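Local coordinates for protein N-isopropylammelide isopropylaminohydrolase (Burkholderia multivorans ATCC 17616, PDB 6NBO) that is a zinc-binding enzyme of the amidohydrolase family, built on a TIM-type barrel of strands and helices, at residues Glu63-Trp73 with Ala104-Phe115; Leu174-Leu185 with Leu204-Arg213. All blocks are in the same frame, centred on the assembly; numbering follows the deposited sequence.

Contact 1. Residues Glu63-Trp73 with Ala104-Phe115. With ZN (zinc ion), chain B.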
loop_
_atom_site.group_PDB
_atom_site.type_symbol
_atom_site.label_atom_id
_atom_site.label_comp_id
_atom_site.label_asym_id
_atom_site.label_seq_id
_atom_site.Cartn_x
_atom_site.Cartn_y
_atom_site.Cartn_z
ATOM N N GLU A 63 1.352 -0.900 3.773
ATOM C CA GLU A 63 1.215 0.323 2.990
ATOM C C GLU A 63 0.855 -0.075 1.563
ATOM O O GLU A 63 1.695 -0.595 0.827
ATOM C CB GLU A 63 2.508 1.140 3.056
ATOM C CG GLU A 63 2.628 2.251 2.002
ATOM C CD GLU A 63 1.520 3.262 2.095
ATOM O OE1 GLU A 63 0.394 2.938 1.664
ATOM O OE2 GLU A 63 1.763 4.381 2.603
ATOM N N GLY A 64 -0.408 0.134 1.178
ATOM C CA GLY A 64 -0.884 -0.308 -0.118
ATOM C C GLY A 64 -0.651 0.651 -1.271
ATOM O O GLY A 64 -0.934 0.299 -2.422
ATOM N N HIS A 65 -0.158 1.868 -1.004
ATOM C CA HIS A 65 0.058 2.848 -2.070
ATOM C C HIS A 65 0.916 3.984 -1.538
ATOM O O HIS A 65 0.420 4.866 -0.834
ATOM C CB HIS A 65 -1.262 3.410 -2.610
ATOM C CG HIS A 65 -1.123 4.346 -3.785
ATOM N ND1 HIS A 65 -1.718 4.103 -5.005
ATOM C CD2 HIS A 65 -0.514 5.554 -3.903
ATOM C CE1 HIS A 65 -1.471 5.111 -5.828
ATOM N NE2 HIS A 65 -0.731 5.999 -5.186
ATOM N N THR A 66 2.197 3.984 -1.871
ATOM C CA THR A 66 3.011 5.161 -1.610
ATOM C C THR A 66 3.955 5.349 -2.794
ATOM O O THR A 66 3.865 4.642 -3.808
ATOM C CB THR A 66 3.736 5.040 -0.262
ATOM O OG1 THR A 66 4.304 6.317 0.073
ATOM C CG2 THR A 66 4.854 3.977 -0.314
ATOM N N HIS A 67 4.869 6.330 -2.661
ATOM C CA HIS A 67 5.803 6.717 -3.718
ATOM C C HIS A 67 7.157 6.880 -3.020
ATOM O O HIS A 67 7.579 7.999 -2.728
ATOM C CB HIS A 67 5.364 8.007 -4.431
ATOM C CG HIS A 67 4.093 7.877 -5.218
ATOM N ND1 HIS A 67 4.079 7.560 -6.556
ATOM C CD2 HIS A 67 2.794 8.016 -4.850
ATOM C CE1 HIS A 67 2.829 7.528 -6.989
ATOM N NE2 HIS A 67 2.029 7.784 -5.969
ATOM N N LEU A 68 7.829 5.748 -2.755
ATOM C CA LEU A 68 9.060 5.778 -1.966
ATOM C C LEU A 68 10.169 6.527 -2.689
ATOM O O LEU A 68 11.082 7.059 -2.042
ATOM C CB LEU A 68 9.551 4.362 -1.640
ATOM C CG LEU A 68 8.737 3.439 -0.725
ATOM C CD1 LEU A 68 9.393 2.072 -0.630
ATOM C CD2 LEU A 68 8.541 4.049 0.649
ATOM N N ASP A 69 10.125 6.557 -4.023
ATOM C CA ASP A 69 11.185 7.225 -4.766
ATOM C C ASP A 69 11.127 8.740 -4.601
ATOM O O ASP A 69 12.156 9.407 -4.738
ATOM C CB ASP A 69 11.123 6.839 -6.254
ATOM C CG ASP A 69 9.789 7.210 -6.925
ATOM O OD1 ASP A 69 8.719 7.079 -6.281
ATOM O OD2 ASP A 69 9.821 7.615 -8.110
ATOM N N LYS A 70 9.948 9.298 -4.308
ATOM C CA LYS A 70 9.752 10.747 -4.311
ATOM C C LYS A 70 10.017 11.400 -2.962
ATOM O O LYS A 70 10.165 12.629 -2.905
ATOM C CB LYS A 70 8.309 11.109 -4.693
ATOM C CG LYS A 70 7.800 10.743 -6.086
ATOM C CD LYS A 70 6.315 11.139 -6.151
ATOM C CE LYS A 70 5.590 10.612 -7.387
ATOM N NZ LYS A 70 5.965 11.326 -8.641
ATOM N N THR A 71 10.023 10.618 -1.884
ATOM C CA THR A 71 9.969 11.163 -0.532
ATOM C C THR A 71 11.231 11.937 -0.192
ATOM O O THR A 71 12.330 11.615 -0.655
ATOM C CB THR A 71 9.775 10.046 0.501
ATOM O OG1 THR A 71 9.591 10.627 1.798
ATOM C CG2 THR A 71 10.982 9.109 0.540
ATOM N N HIS A 72 11.056 12.980 0.624
ATOM C CA HIS A 72 12.169 13.691 1.241
ATOM C C HIS A 72 12.373 13.272 2.694
ATOM O O HIS A 72 13.001 14.008 3.469
ATOM C CB HIS A 72 11.961 15.202 1.142
ATOM C CG HIS A 72 12.028 15.723 -0.260
ATOM N ND1 HIS A 72 12.490 16.987 -0.562
ATOM C CD2 HIS A 72 11.699 15.150 -1.443
ATOM C CE1 HIS A 72 12.436 17.172 -1.870
ATOM N NE2 HIS A 72 11.958 16.073 -2.428
ATOM N N TRP A 73 11.836 12.119 3.077
ATOM C CA TRP A 73 12.049 11.597 4.422
ATOM C C TRP A 73 13.538 11.562 4.737
ATOM O O TRP A 73 14.344 11.121 3.916
ATOM C CB TRP A 73 11.449 10.199 4.547
ATOM C CG TRP A 73 11.262 9.795 5.983
ATOM C CD1 TRP A 73 12.125 9.070 6.762
ATOM C CD2 TRP A 73 10.149 10.130 6.821
ATOM N NE1 TRP A 73 11.606 8.928 8.034
ATOM C CE2 TRP A 73 10.395 9.568 8.094
ATOM C CE3 TRP A 73 8.964 10.849 6.616
ATOM C CZ2 TRP A 73 9.501 9.706 9.157
ATOM C CZ3 TRP A 73 8.077 10.986 7.677
ATOM C CH2 TRP A 73 8.350 10.415 8.926
ATOM N N ALA A 104 16.712 8.923 -4.800
ATOM C CA ALA A 104 15.652 8.006 -4.400
ATOM C C ALA A 104 16.176 6.833 -3.578
ATOM O O ALA A 104 15.372 6.131 -2.957
ATOM C CB ALA A 104 14.902 7.485 -5.632
ATOM N N GLY A 105 17.491 6.610 -3.554
ATOM C CA GLY A 105 18.079 5.528 -2.790
ATOM C C GLY A 105 18.044 5.749 -1.292
ATOM O O GLY A 105 17.396 4.988 -0.566
ATOM N N ALA A 106 18.741 6.781 -0.807
ATOM C CA ALA A 106 18.755 7.023 0.631
ATOM C C ALA A 106 17.371 7.388 1.139
ATOM O O ALA A 106 16.986 6.970 2.237
ATOM C CB ALA A 106 19.763 8.121 0.976
ATOM N N ALA A 107 16.602 8.124 0.335
ATOM C CA ALA A 107 15.273 8.541 0.754
ATOM C C ALA A 107 14.347 7.345 0.915
ATOM O O ALA A 107 13.698 7.193 1.958
ATOM C CB ALA A 107 14.697 9.535 -0.252
ATOM N N SER A 108 14.254 6.496 -0.116
ATOM C CA SER A 108 13.356 5.346 -0.040
ATOM C C SER A 108 13.762 4.407 1.085
ATOM O O SER A 108 12.901 3.834 1.763
ATOM C CB SER A 108 13.316 4.589 -1.373
ATOM O OG SER A 108 14.597 4.088 -1.745
ATOM N N LEU A 109 15.065 4.233 1.299
ATOM C CA LEU A 109 15.516 3.335 2.359
ATOM C C LEU A 109 15.143 3.888 3.727
ATOM O O LEU A 109 14.570 3.177 4.557
ATOM C CB LEU A 109 17.022 3.111 2.259
ATOM C CG LEU A 109 17.642 2.162 3.292
ATOM C CD1 LEU A 109 16.929 0.808 3.302
ATOM C CD2 LEU A 109 19.115 1.986 2.993
ATOM N N ALA A 110 15.427 5.170 3.962
ATOM C CA ALA A 110 15.058 5.806 5.223
ATOM C C ALA A 110 13.556 5.714 5.479
ATOM O O ALA A 110 13.125 5.367 6.587
ATOM C CB ALA A 110 15.521 7.266 5.221
ATOM N N LEU A 111 12.733 6.017 4.465
ATOM C CA LEU A 111 11.285 5.966 4.683
ATOM C C LEU A 111 10.796 4.534 4.889
ATOM O O LEU A 111 9.963 4.281 5.768
ATOM C CB LEU A 111 10.536 6.626 3.519
ATOM C CG LEU A 111 9.003 6.558 3.594
ATOM C CD1 LEU A 111 8.470 7.067 4.938
ATOM C CD2 LEU A 111 8.338 7.305 2.421
ATOM N N ALA A 112 11.287 3.586 4.090
ATOM C CA ALA A 112 10.880 2.194 4.287
ATOM C C ALA A 112 11.311 1.688 5.660
ATOM O O ALA A 112 10.586 0.918 6.303
ATOM C CB ALA A 112 11.452 1.305 3.188
ATOM N N ARG A 113 12.481 2.121 6.132
ATOM C CA ARG A 113 12.887 1.738 7.480
ATOM C C ARG A 113 11.992 2.378 8.537
ATOM O O ARG A 113 11.708 1.754 9.568
ATOM C CB ARG A 113 14.361 2.085 7.693
ATOM C CG ARG A 113 15.270 0.988 7.144
ATOM C CD ARG A 113 16.750 1.269 7.313
ATOM N NE ARG A 113 17.519 0.055 7.069
ATOM C CZ ARG A 113 18.784 0.036 6.686
ATOM N NH1 ARG A 113 19.436 1.175 6.499
ATOM N NH2 ARG A 113 19.398 -1.122 6.489
ATOM N N ALA A 114 11.524 3.608 8.302
ATOM C CA ALA A 114 10.567 4.216 9.228
ATOM C C ALA A 114 9.235 3.471 9.209
ATOM O O ALA A 114 8.588 3.310 10.257
ATOM C CB ALA A 114 10.352 5.695 8.882
ATOM N N PHE A 115 8.790 3.042 8.028
ATOM C CA PHE A 115 7.621 2.170 7.953
ATOM C C PHE A 115 7.813 0.931 8.831
ATOM O O PHE A 115 6.961 0.604 9.666
ATOM C CB PHE A 115 7.370 1.766 6.498
ATOM C CG PHE A 115 6.458 2.716 5.733
ATOM C CD1 PHE A 115 5.097 2.767 6.010
ATOM C CD2 PHE A 115 6.959 3.524 4.721
ATOM C CE1 PHE A 115 4.246 3.606 5.297
ATOM C CE2 PHE A 115 6.104 4.382 3.993
ATOM C CZ PHE A 115 4.755 4.423 4.292
HETATM ZN ZN ZN B . -0.229 7.821 -6.019
#
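The hydroxyl of T71 both accepts and donates a hydrogen bond while L111 lies against it: OG1 accepts from W73 N at 3.0 Å, an ST turn, and donates to V306 O. L111 CD2 lies 3.6 Å from T71 OG1. Threonine suits this bend because its hydroxyl ties the turn while its CG2 methyl packs on the helix.

L111 works with both branches. CD2 meets L68 CD2 at 3.7 Å, the two leucines crossing at a slant, and CD1 sits over the face of the W73 indole, a CH-pi contact 4.2 Å from the centroid of the five-membered ring. Turned nearly anti to its backbone N (chi1 -162°), the W73 ring lies across L111 and brings NE1 within 3.6 Å of A114 CB. A104 and A107 let the D69 and T71 carbonyls come close to the helix, and A114 takes the indole.

At the far end of the helix segment, the E63 carboxylate presses OE2 against F115 CZ, their planes 72° apart; OE2 is also held by N303. The H65 N-H points almost straight at E63 OE1 (N to OE1 2.9 Å, 169°) but reaches it from above the carboxylate plane. This bond ties the backbone just ahead of the zinc ligands H65 and H67, the family's HxH pair, and probably steadies them; their NE2 atoms bind zinc at 2.1 and 2.3 Å, with H218 and D304 completing the site.

The contact joins the end of strand 56-66 and its following loop to helix 104-117; M318 of helix 318-328 meets E63 and F115, and L109 and R113 face helix 136-147.

Contact 2. Residues Leu174-Leu185 with Leu204-Arg213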
loop_
_atom_site.group_PDB
_atom_site.type_symbol
_atom_site.label_atom_id
_atom_site.label_comp_id
_atom_site.label_asym_id
_atom_site.label_seq_id
_atom_site.Cartn_x
_atom_site.Cartn_y
_atom_site.Cartn_z
ATOM N N LEU A 174 8.798 1.124 -20.033
ATOM C CA LEU A 174 7.966 0.409 -19.075
ATOM C C LEU A 174 8.165 -1.093 -19.192
ATOM O O LEU A 174 8.184 -1.802 -18.179
ATOM C CB LEU A 174 6.493 0.773 -19.298
ATOM C CG LEU A 174 6.099 2.204 -18.913
ATOM C CD1 LEU A 174 4.665 2.560 -19.372
ATOM C CD2 LEU A 174 6.233 2.394 -17.405
ATOM N N ALA A 175 8.295 -1.600 -20.420
ATOM C CA ALA A 175 8.632 -3.008 -20.599
ATOM C C ALA A 175 9.978 -3.326 -19.962
ATOM O O ALA A 175 10.130 -4.343 -19.272
ATOM C CB ALA A 175 8.640 -3.360 -22.088
ATOM N N ASP A 176 10.976 -2.469 -20.195
ATOM C CA ASP A 176 12.279 -2.649 -19.555
ATOM C C ASP A 176 12.156 -2.647 -18.038
ATOM O O ASP A 176 12.874 -3.381 -17.352
ATOM C CB ASP A 176 13.248 -1.549 -19.990
ATOM C CG ASP A 176 13.629 -1.658 -21.442
ATOM O OD1 ASP A 176 13.320 -2.698 -22.063
ATOM O OD2 ASP A 176 14.234 -0.699 -21.960
ATOM N N ALA A 177 11.257 -1.819 -17.495
ATOM C CA ALA A 177 11.097 -1.757 -16.047
ATOM C C ALA A 177 10.579 -3.081 -15.502
ATOM O O ALA A 177 11.064 -3.579 -14.480
ATOM C CB ALA A 177 10.143 -0.616 -15.667
ATOM N N LEU A 178 9.563 -3.651 -16.154
ATOM C CA LEU A 178 9.070 -4.960 -15.735
ATOM C C LEU A 178 10.168 -6.009 -15.828
ATOM O O LEU A 178 10.358 -6.807 -14.901
ATOM C CB LEU A 178 7.868 -5.367 -16.585
ATOM C CG LEU A 178 6.676 -4.416 -16.531
ATOM C CD1 LEU A 178 5.540 -4.945 -17.393
ATOM C CD2 LEU A 178 6.210 -4.200 -15.101
ATOM N N ALA A 179 10.917 -6.010 -16.929
ATOM C CA ALA A 179 12.018 -6.956 -17.067
ATOM C C ALA A 179 13.061 -6.766 -15.977
ATOM O O ALA A 179 13.697 -7.737 -15.551
ATOM C CB ALA A 179 12.666 -6.812 -18.440
ATOM N N ALA A 180 13.258 -5.535 -15.517
ATOM C CA ALA A 180 14.311 -5.265 -14.547
ATOM C C ALA A 180 13.891 -5.548 -13.114
ATOM O O ALA A 180 14.742 -5.505 -12.224
ATOM C CB ALA A 180 14.770 -3.808 -14.650
ATOM N N GLY A 181 12.613 -5.806 -12.857
ATOM C CA GLY A 181 12.237 -6.144 -11.503
ATOM C C GLY A 181 10.989 -5.470 -10.977
ATOM O O GLY A 181 10.507 -5.839 -9.903
ATOM N N ALA A 182 10.451 -4.483 -11.695
ATOM C CA ALA A 182 9.157 -3.947 -11.299
ATOM C C ALA A 182 8.126 -5.067 -11.364
ATOM O O ALA A 182 8.137 -5.890 -12.285
ATOM C CB ALA A 182 8.743 -2.774 -12.195
ATOM N N ASP A 183 7.254 -5.123 -10.356
ATOM C CA ASP A 183 6.287 -6.215 -10.270
ATOM C C ASP A 183 5.038 -5.946 -11.097
ATOM O O ASP A 183 4.467 -6.876 -11.683
ATOM C CB ASP A 183 5.901 -6.439 -8.819
ATOM C CG ASP A 183 7.102 -6.695 -7.976
ATOM O OD1 ASP A 183 7.731 -7.731 -8.205
ATOM O OD2 ASP A 183 7.469 -5.818 -7.179
ATOM N N LEU A 184 4.602 -4.696 -11.133
ATOM C CA LEU A 184 3.302 -4.329 -11.676
ATOM C C LEU A 184 3.474 -3.157 -12.623
ATOM O O LEU A 184 4.409 -2.363 -12.483
ATOM C CB LEU A 184 2.316 -3.931 -10.559
ATOM C CG LEU A 184 1.963 -5.047 -9.575
ATOM C CD1 LEU A 184 1.354 -4.466 -8.319
ATOM C CD2 LEU A 184 0.998 -6.016 -10.225
ATOM N N LEU A 185 2.560 -3.043 -13.580
ATOM C CA LEU A 185 2.566 -1.903 -14.482
ATOM C C LEU A 185 1.620 -0.836 -13.950
ATOM O O LEU A 185 0.491 -1.141 -13.558
ATOM C CB LEU A 185 2.155 -2.330 -15.894
ATOM C CG LEU A 185 2.324 -1.251 -16.964
ATOM C CD1 LEU A 185 3.778 -0.772 -17.001
ATOM C CD2 LEU A 185 1.890 -1.793 -18.328
ATOM N N LEU A 204 -1.079 -0.125 -22.402
ATOM C CA LEU A 204 -0.702 -0.579 -21.068
ATOM C C LEU A 204 -1.039 -2.055 -20.859
ATOM O O LEU A 204 -0.210 -2.826 -20.362
ATOM C CB LEU A 204 -1.402 0.283 -20.021
ATOM C CG LEU A 204 -0.898 1.715 -19.878
ATOM C CD1 LEU A 204 -1.823 2.488 -18.938
ATOM C CD2 LEU A 204 0.542 1.711 -19.364
ATOM N N PHE A 205 -2.262 -2.473 -21.207
ATOM C CA PHE A 205 -2.589 -3.886 -21.016
ATOM C C PHE A 205 -1.729 -4.781 -21.899
ATOM O O PHE A 205 -1.402 -5.908 -21.508
ATOM C CB PHE A 205 -4.083 -4.146 -21.261
ATOM C CG PHE A 205 -4.929 -3.918 -20.039
ATOM C CD1 PHE A 205 -5.327 -2.637 -19.683
ATOM C CD2 PHE A 205 -5.278 -4.980 -19.210
ATOM C CE1 PHE A 205 -6.089 -2.418 -18.534
ATOM C CE2 PHE A 205 -6.040 -4.775 -18.074
ATOM C CZ PHE A 205 -6.445 -3.491 -17.728
ATOM N N GLY A 206 -1.347 -4.302 -23.087
ATOM C CA GLY A 206 -0.472 -5.089 -23.937
ATOM C C GLY A 206 0.874 -5.336 -23.284
ATOM O O GLY A 206 1.391 -6.457 -23.301
ATOM N N ILE A 207 1.450 -4.301 -22.680
ATOM C CA ILE A 207 2.748 -4.458 -22.032
ATOM C C ILE A 207 2.640 -5.421 -20.860
ATOM O O ILE A 207 3.449 -6.344 -20.721
ATOM C CB ILE A 207 3.301 -3.094 -21.588
ATOM C CG1 ILE A 207 3.534 -2.193 -22.804
ATOM C CG2 ILE A 207 4.602 -3.275 -20.760
ATOM C CD1 ILE A 207 3.797 -0.737 -22.428
ATOM N N ALA A 208 1.627 -5.236 -20.009
ATOM C CA ALA A 208 1.484 -6.112 -18.850
ATOM C C ALA A 208 1.249 -7.552 -19.283
ATOM O O ALA A 208 1.809 -8.487 -18.697
ATOM C CB ALA A 208 0.340 -5.629 -17.961
ATOM N N GLU A 209 0.427 -7.746 -20.314
ATOM C CA GLU A 209 0.149 -9.093 -20.799
ATOM C C GLU A 209 1.421 -9.764 -21.296
ATOM O O GLU A 209 1.615 -10.967 -21.100
ATOM C CB GLU A 209 -0.899 -9.039 -21.913
ATOM C CG GLU A 209 -1.276 -10.392 -22.498
ATOM C CD GLU A 209 -2.475 -11.017 -21.803
ATOM O OE1 GLU A 209 -2.748 -10.663 -20.634
ATOM O OE2 GLU A 209 -3.148 -11.859 -22.437
ATOM N N ARG A 210 2.303 -8.990 -21.930
ATOM C CA ARG A 210 3.540 -9.555 -22.457
ATOM C C ARG A 210 4.422 -10.117 -21.350
ATOM O O ARG A 210 5.085 -11.141 -21.542
ATOM C CB ARG A 210 4.299 -8.495 -23.254
ATOM C CG ARG A 210 5.747 -8.855 -23.563
ATOM C CD ARG A 210 6.202 -8.164 -24.837
ATOM N NE ARG A 210 5.762 -6.773 -24.858
ATOM C CZ ARG A 210 6.575 -5.727 -24.771
ATOM N NH1 ARG A 210 7.890 -5.901 -24.682
ATOM N NH2 ARG A 210 6.069 -4.505 -24.789
ATOM N N TYR A 211 4.444 -9.473 -20.189
ATOM C CA TYR A 211 5.236 -9.942 -19.064
ATOM C C TYR A 211 4.408 -10.720 -18.054
ATOM O O TYR A 211 4.946 -11.141 -17.027
ATOM C CB TYR A 211 5.935 -8.746 -18.387
ATOM C CG TYR A 211 7.022 -8.198 -19.287
ATOM C CD1 TYR A 211 6.734 -7.254 -20.260
ATOM C CD2 TYR A 211 8.326 -8.689 -19.213
ATOM C CE1 TYR A 211 7.723 -6.780 -21.109
ATOM C CE2 TYR A 211 9.318 -8.230 -20.052
ATOM C CZ TYR A 211 9.016 -7.278 -21.002
ATOM O OH TYR A 211 10.011 -6.821 -21.838
ATOM N N GLY A 212 3.129 -10.941 -18.336
ATOM C CA GLY A 212 2.253 -11.659 -17.426
ATOM C C GLY A 212 2.048 -10.968 -16.098
ATOM O O GLY A 212 1.914 -11.637 -15.064
ATOM N N ARG A 213 2.008 -9.640 -16.094
ATOM C CA ARG A 213 1.939 -8.887 -14.851
ATOM C C ARG A 213 0.579 -8.227 -14.699
ATOM O O ARG A 213 -0.156 -8.030 -15.668
ATOM C CB ARG A 213 3.021 -7.804 -14.781
ATOM C CG ARG A 213 4.419 -8.289 -15.072
ATOM C CD ARG A 213 4.946 -9.286 -14.053
ATOM N NE ARG A 213 6.261 -9.733 -14.498
ATOM C CZ ARG A 213 7.375 -9.035 -14.315
ATOM N NH1 ARG A 213 7.331 -7.878 -13.670
ATOM N NH2 ARG A 213 8.528 -9.488 -14.778
HETATM O O HOH W 1 12.241 -5.186 -22.193
#
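R213 and Y211 bring the end of one outer helix of the TIM-type barrel against L178 in its neighbour. Helices 174-180 and 204-211 run nearly parallel, their axes 28° apart and 10.0 Å at closest approach, and both end in Schellman motifs at G181 and G212, where positive phi favours glycine.

The Y211 ring is laid along the flank of helix 174-180. L178 CB stands over one face of it, a CH-pi contact 4.3 Å from the centroid, while A175 CB packs by CE1 and A179 CB by CE2; the small A175 and A179 suit a ring lying close to the helix backbone. Its hydroxyl shares a water with D176 OD1. Beside the ring, the L178 and I207 side chains cross at about a right angle, L178 CD1 touching I207 CG2 at 3.9 Å. From strand 184-188, L185 is thrown outward with CG anti to its backbone N (chi1 -172°), and its CD2 packs against L204, I207 and A208.

R213 slides past L178 in the opposite direction. Bent at chi2 (-65°), it passes the D183 carbonyl and turns its guanidinium edge toward A182 O, a weak bond from NH1. An arginine suits this spot because several carbonyls gather at the helix end. R213 NH2 bonds L178 O at 3.2 Å, approaching from above the carbonyl plane, on the face opposite to that taken by G181 N.

Both segments of contact 1 precede those of contact 2 in the chain. Contact 1 packs a helix on a strand end and its loop, and contact 2 packs two neighbouring helices on each other and on a strand. Their centres are 22 Å apart and their nearest atoms about 8 Å, without touching. Strands 120-128 and 153-159 lie between strand 56-66 of contact 1 and strand 184-188 of contact 2. Helix 136-147 makes a bridge: its side chains pack on contact 1, while R145 forms a salt bridge with D183 in contact 2. Helix 197-211 leads on to strand 215-219, whose H218 joins H65 and H67 on one zinc, so the metal site draws on distant parts of the barrel.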